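Local coordinates for protein RPA0582 (Rhodopseudomonas palustris, PDB 3HHL) that is of unknown function but belongs to the DUF1330 family, whose members share the dimeric alpha-beta-barrel type of fold, at residues 12-20 against 98-106. Numbering follows the deposited sequence.
Sequences VFAQFRAND and VAAFVEMIR
The rings of F16 and F101 meet obliquely, with planes at 55° and centroids 5.1 Å apart. F16 pushes its CE2 and CZ end against CD2 of F101, and the two side chains cross at about a right angle. At the F16 ring edge, near its plane, lies V102 CG2; V98 CG1 comes in obliquely, 3.7 Å from F16 CE2. R128 makes a cation-pi contact with the F16 ring. The F13 ring has F101 CE2 at its edge, 4.2 Å from F13 CE1. I105 reaches F13 from the opposite direction and sets CD1 3.5 Å from F13 CE1. F16 holds CG anti to the backbone N (chi1 -179°), which brings the ring tip to F101 and V98. An alanine at F101 is likely to leave a gap beside the F16 ring and Y95 without its edge-to-face partner.

R17 CG touches V102 CG2; the R17 head is modelled in two positions. One face of the R106 guanidinium lies over V102 CG1. A water at its edge accepts from R106 NE at 2.9 Å. N19 O accepts a hydrogen bond from R128 NH2; V98 CG2 merely packs against this oxygen.

Segments 12-18 and 98-106 run roughly antiparallel, at 140°, and their axes come within 10.5 Å. Helix 98-106 packs on the four-stranded antiparallel sheet of the alpha-beta-barrel type fold. Helix 10-18, just before strand 25-33, joins it through apolar side chains: F16, V98 and F101 also touch I25 of that strand. I105 continues onto Y110 of helix 108-113, while F13 and F16 also pack on the other protein chain.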
ATOM      1  N   VAL C  12       3.724  14.639  13.480  1.00 33.54           N
ATOM      2  CA  VAL C  12       4.184  13.560  12.631  1.00 32.62           C
ATOM      3  C   VAL C  12       5.111  14.058  11.527  1.00 32.94           C
ATOM      4  O   VAL C  12       6.100  13.395  11.185  1.00 32.81           O
ATOM      5  CB  VAL C  12       2.978  12.791  12.078  1.00 32.79           C
ATOM      6  CG1 VAL C  12       3.385  11.786  10.980  1.00 30.97           C
ATOM      7  CG2 VAL C  12       2.244  12.100  13.249  1.00 29.19           C
ATOM      8  N   PHE C  13       4.838  15.225  10.968  1.00 33.31           N
ATOM      9  CA  PHE C  13       5.793  15.775  10.001  1.00 34.18           C
ATOM     10  C   PHE C  13       7.142  16.100  10.662  1.00 33.63           C
ATOM     11  O   PHE C  13       8.198  16.010  10.028  1.00 33.95           O
ATOM     12  CB  PHE C  13       5.233  16.990   9.288  1.00 34.88           C
ATOM     13  CG  PHE C  13       5.991  17.351   8.056  1.00 38.26           C
ATOM     14  CD1 PHE C  13       5.816  16.661   6.906  1.00 42.93           C
ATOM     15  CD2 PHE C  13       6.900  18.376   8.061  1.00 44.29           C
ATOM     16  CE1 PHE C  13       6.527  16.967   5.765  1.00 44.11           C
ATOM     17  CE2 PHE C  13       7.604  18.692   6.903  1.00 46.17           C
ATOM     18  CZ  PHE C  13       7.416  17.965   5.770  1.00 44.46           C
ATOM     19  N   ALA C  14       7.113  16.454  11.938  1.00 33.02           N
ATOM     20  CA  ALA C  14       8.348  16.682  12.687  1.00 33.28           C
ATOM     21  C   ALA C  14       9.130  15.356  12.753  1.00 33.18           C
ATOM     22  O   ALA C  14      10.346  15.319  12.528  1.00 33.21           O
ATOM     23  CB  ALA C  14       8.054  17.251  14.103  1.00 32.29           C
ATOM     24  N   GLN C  15       8.413  14.271  13.018  1.00 32.61           N
ATOM     25  CA  GLN C  15       9.006  12.956  13.045  1.00 33.06           C
ATOM     26  C   GLN C  15       9.643  12.557  11.710  1.00 33.23           C
ATOM     27  O   GLN C  15      10.678  11.908  11.706  1.00 33.90           O
ATOM     28  CB  GLN C  15       7.969  11.915  13.443  1.00 33.20           C
ATOM     29  CG  GLN C  15       7.754  11.823  14.961  1.00 35.49           C
ATOM     30  CD  GLN C  15       6.576  10.935  15.334  1.00 36.56           C
ATOM     31  OE1 GLN C  15       5.608  10.842  14.590  1.00 38.71           O
ATOM     32  NE2 GLN C  15       6.658  10.284  16.479  1.00 35.41           N
ATOM     33  N   PHE C  16       8.994  12.925  10.607  1.00 32.97           N
ATOM     34  CA  PHE C  16       9.488  12.697   9.244  1.00 32.60           C
ATOM     35  C   PHE C  16      10.829  13.394   9.056  1.00 32.21           C
ATOM     36  O   PHE C  16      11.780  12.768   8.665  1.00 32.65           O
ATOM     37  CB  PHE C  16       8.436  13.218   8.267  1.00 33.15           C
ATOM     38  CG  PHE C  16       8.775  13.041   6.833  1.00 32.79           C
ATOM     39  CD1 PHE C  16       8.443  11.891   6.175  1.00 34.50           C
ATOM     40  CD2 PHE C  16       9.360  14.066   6.121  1.00 33.91           C
ATOM     41  CE1 PHE C  16       8.767  11.730   4.825  1.00 36.02           C
ATOM     42  CE2 PHE C  16       9.685  13.916   4.802  1.00 34.80           C
ATOM     43  CZ  PHE C  16       9.394  12.749   4.147  1.00 35.41           C
ATOM     44  N   ARG C  17      10.895  14.677   9.398  1.00 31.73           N
ATOM     45  CA  ARG C  17      12.120  15.452   9.308  0.50 31.07           C
ATOM     46  C   ARG C  17      13.196  14.917  10.255  1.00 31.11           C
ATOM     47  O   ARG C  17      14.390  14.901   9.913  1.00 31.48           O
ATOM     48  CB  ARG C  17      11.827  16.921   9.632  0.50 31.16           C
ATOM     49  CG  ARG C  17      10.891  17.633   8.634  0.50 30.32           C
ATOM     50  CD  ARG C  17      10.637  19.092   9.024  0.50 29.87           C
ATOM     51  NE  ARG C  17       9.866  19.189  10.255  0.50 29.14           N
ATOM     52  CZ  ARG C  17       9.076  20.204  10.565  0.50 27.02           C
ATOM     53  NH1 ARG C  17       8.958  21.229   9.727  0.50 26.81           N
ATOM     54  NH2 ARG C  17       8.424  20.190  11.719  0.50 23.87           N
ATOM     55  N   ALA C  18      12.788  14.495  11.448  1.00 30.91           N
ATOM     56  CA  ALA C  18      13.741  13.959  12.458  1.00 30.67           C
ATOM     57  C   ALA C  18      14.533  12.748  11.908  1.00 31.11           C
ATOM     58  O   ALA C  18      15.726  12.587  12.160  1.00 31.45           O
ATOM     59  CB  ALA C  18      12.998  13.554  13.689  1.00 30.05           C
ATOM     60  N   ASN C  19      13.854  11.909  11.130  1.00 30.85           N
ATOM     61  CA  ASN C  19      14.477  10.772  10.553  1.00 30.28           C
ATOM     62  C   ASN C  19      15.056  11.097   9.167  1.00 30.45           C
ATOM     63  O   ASN C  19      14.440  10.846   8.134  1.00 30.54           O
ATOM     64  CB  ASN C  19      13.523   9.621  10.457  1.00 29.27           C
ATOM     65  CG  ASN C  19      14.226   8.378  10.026  1.00 28.77           C
ATOM     66  OD1 ASN C  19      15.477   8.365   9.887  1.00 28.91           O
ATOM     67  ND2 ASN C  19      13.475   7.337   9.808  1.00 23.85           N
ATOM     68  N   ASP C  20      16.251  11.652   9.169  1.00 30.09           N
ATOM     69  CA  ASP C  20      16.815  12.163   7.941  1.00 29.50           C
ATOM     70  C   ASP C  20      17.951  11.305   7.422  1.00 28.48           C
ATOM     71  O   ASP C  20      18.885  11.810   6.850  1.00 29.56           O
ATOM     72  CB  ASP C  20      17.269  13.593   8.184  1.00 29.52           C
ATOM     73  CG  ASP C  20      18.414  13.673   9.137  1.00 28.92           C
ATOM     74  OD1 ASP C  20      18.646  12.750   9.922  1.00 31.96           O
ATOM     75  OD2 ASP C  20      19.103  14.681   9.088  1.00 31.99           O
ATOM     76  N   VAL C  98      15.054  12.919   2.147  1.00 30.09           N
ATOM     77  CA  VAL C  98      14.044  13.531   2.926  1.00 30.12           C
ATOM     78  C   VAL C  98      14.022  15.026   2.618  1.00 30.73           C
ATOM     79  O   VAL C  98      12.968  15.614   2.468  1.00 32.09           O
ATOM     80  CB  VAL C  98      14.281  13.303   4.414  1.00 30.50           C
ATOM     81  CG1 VAL C  98      13.352  14.162   5.252  1.00 28.22           C
ATOM     82  CG2 VAL C  98      14.086  11.837   4.748  1.00 29.68           C
ATOM     83  N   ALA C  99      15.190  15.624   2.477  1.00 30.95           N
ATOM     84  CA  ALA C  99      15.299  17.047   2.235  1.00 30.36           C
ATOM     85  C   ALA C  99      14.611  17.406   0.914  1.00 30.26           C
ATOM     86  O   ALA C  99      14.014  18.482   0.811  1.00 30.21           O
ATOM     87  CB  ALA C  99      16.778  17.509   2.271  1.00 28.80           C
ATOM     88  N   ALA C 100      14.667  16.524  -0.080  1.00 29.94           N
ATOM     89  CA  ALA C 100      14.066  16.864  -1.362  1.00 30.19           C
ATOM     90  C   ALA C 100      12.569  17.001  -1.152  1.00 30.79           C
ATOM     91  O   ALA C 100      11.941  17.906  -1.691  1.00 31.67           O
ATOM     92  CB  ALA C 100      14.371  15.820  -2.422  1.00 29.11           C
ATOM     93  N   PHE C 101      12.015  16.106  -0.355  1.00 31.17           N
ATOM     94  CA  PHE C 101      10.605  16.075  -0.132  1.00 32.21           C
ATOM     95  C   PHE C 101      10.155  17.278   0.681  1.00 32.27           C
ATOM     96  O   PHE C 101       9.082  17.813   0.434  1.00 32.53           O
ATOM     97  CB  PHE C 101      10.223  14.794   0.613  1.00 33.08           C
ATOM     98  CG  PHE C 101       8.747  14.610   0.791  1.00 32.94           C
ATOM     99  CD1 PHE C 101       8.003  13.922  -0.138  1.00 35.61           C
ATOM    100  CD2 PHE C 101       8.097  15.151   1.874  1.00 34.06           C
ATOM    101  CE1 PHE C 101       6.619  13.770   0.028  1.00 34.42           C
ATOM    102  CE2 PHE C 101       6.728  15.000   2.030  1.00 33.48           C
ATOM    103  CZ  PHE C 101       6.006  14.313   1.124  1.00 33.45           C
ATOM    104  N   VAL C 102      10.952  17.691   1.658  1.00 32.21           N
ATOM    105  CA  VAL C 102      10.613  18.871   2.447  1.00 32.55           C
ATOM    106  C   VAL C 102      10.651  20.133   1.553  1.00 33.26           C
ATOM    107  O   VAL C 102       9.762  21.016   1.619  1.00 34.04           O
ATOM    108  CB  VAL C 102      11.523  18.985   3.691  1.00 32.44           C
ATOM    109  CG1 VAL C 102      11.401  20.334   4.360  1.00 31.10           C
ATOM    110  CG2 VAL C 102      11.205  17.884   4.660  1.00 31.68           C
ATOM    111  N   GLU C 103      11.629  20.194   0.667  1.00 33.12           N
ATOM    112  CA  GLU C 103      11.763  21.357  -0.168  1.00 33.64           C
ATOM    113  C   GLU C 103      10.526  21.486  -1.055  1.00 34.11           C
ATOM    114  O   GLU C 103      10.021  22.584  -1.273  1.00 33.60           O
ATOM    115  CB  GLU C 103      13.061  21.300  -0.987  1.00 33.61           C
ATOM    116  CG  GLU C 103      14.316  21.613  -0.179  1.00 34.25           C
ATOM    117  CD  GLU C 103      14.248  22.953   0.515  1.00 36.99           C
ATOM    118  OE1 GLU C 103      13.724  23.913  -0.102  1.00 38.41           O
ATOM    119  OE2 GLU C 103      14.730  23.048   1.666  1.00 37.42           O
HETATM  120  N   MSE C 104      10.031  20.360  -1.548  1.00 34.64           N
HETATM  121  CA  MSE C 104       8.832  20.354  -2.378  1.00 35.63           C
HETATM  122  C   MSE C 104       7.629  20.869  -1.596  1.00 35.85           C
HETATM  123  O   MSE C 104       6.809  21.659  -2.083  1.00 35.09           O
HETATM  124  CB  MSE C 104       8.519  18.936  -2.863  1.00 36.06           C
HETATM  125  CG  MSE C 104       7.107  18.760  -3.435  1.00 37.18           C
HETATM  126 SE   MSE C 104       6.793  17.028  -4.240  1.00 41.78          SE
HETATM  127  CE  MSE C 104       6.285  16.110  -2.593  1.00 38.22           C
ATOM    128  N   ILE C 105       7.523  20.384  -0.377  1.00 35.88           N
ATOM    129  CA  ILE C 105       6.415  20.752   0.470  1.00 36.38           C
ATOM    130  C   ILE C 105       6.468  22.239   0.812  1.00 36.17           C
ATOM    131  O   ILE C 105       5.435  22.856   1.068  1.00 36.18           O
ATOM    132  CB  ILE C 105       6.412  19.849   1.729  1.00 36.93           C
ATOM    133  CG1 ILE C 105       5.527  18.661   1.426  1.00 39.66           C
ATOM    134  CG2 ILE C 105       5.955  20.573   3.020  1.00 33.95           C
ATOM    135  CD1 ILE C 105       5.133  17.923   2.719  1.00 47.46           C
ATOM    136  N   ARG C 106       7.662  22.814   0.815  1.00 35.61           N
ATOM    137  CA  ARG C 106       7.789  24.227   1.138  1.00 35.39           C
ATOM    138  C   ARG C 106       7.677  25.140  -0.040  1.00 34.65           C
ATOM    139  O   ARG C 106       7.495  26.332   0.134  1.00 35.09           O
ATOM    140  CB  ARG C 106       9.109  24.487   1.832  1.00 35.74           C
ATOM    141  CG  ARG C 106       9.199  23.828   3.191  1.00 36.93           C
ATOM    142  CD  ARG C 106      10.557  24.105   3.739  1.00 38.67           C
ATOM    143  NE  ARG C 106      10.773  23.616   5.095  1.00 39.94           N
ATOM    144  CZ  ARG C 106      11.933  23.754   5.720  1.00 42.52           C
ATOM    145  NH1 ARG C 106      12.952  24.361   5.104  1.00 42.03           N
ATOM    146  NH2 ARG C 106      12.092  23.267   6.940  1.00 45.51           N
TER
HETATM  147  O   HOH W   1       8.859  22.108   6.707  1.00 33.72           O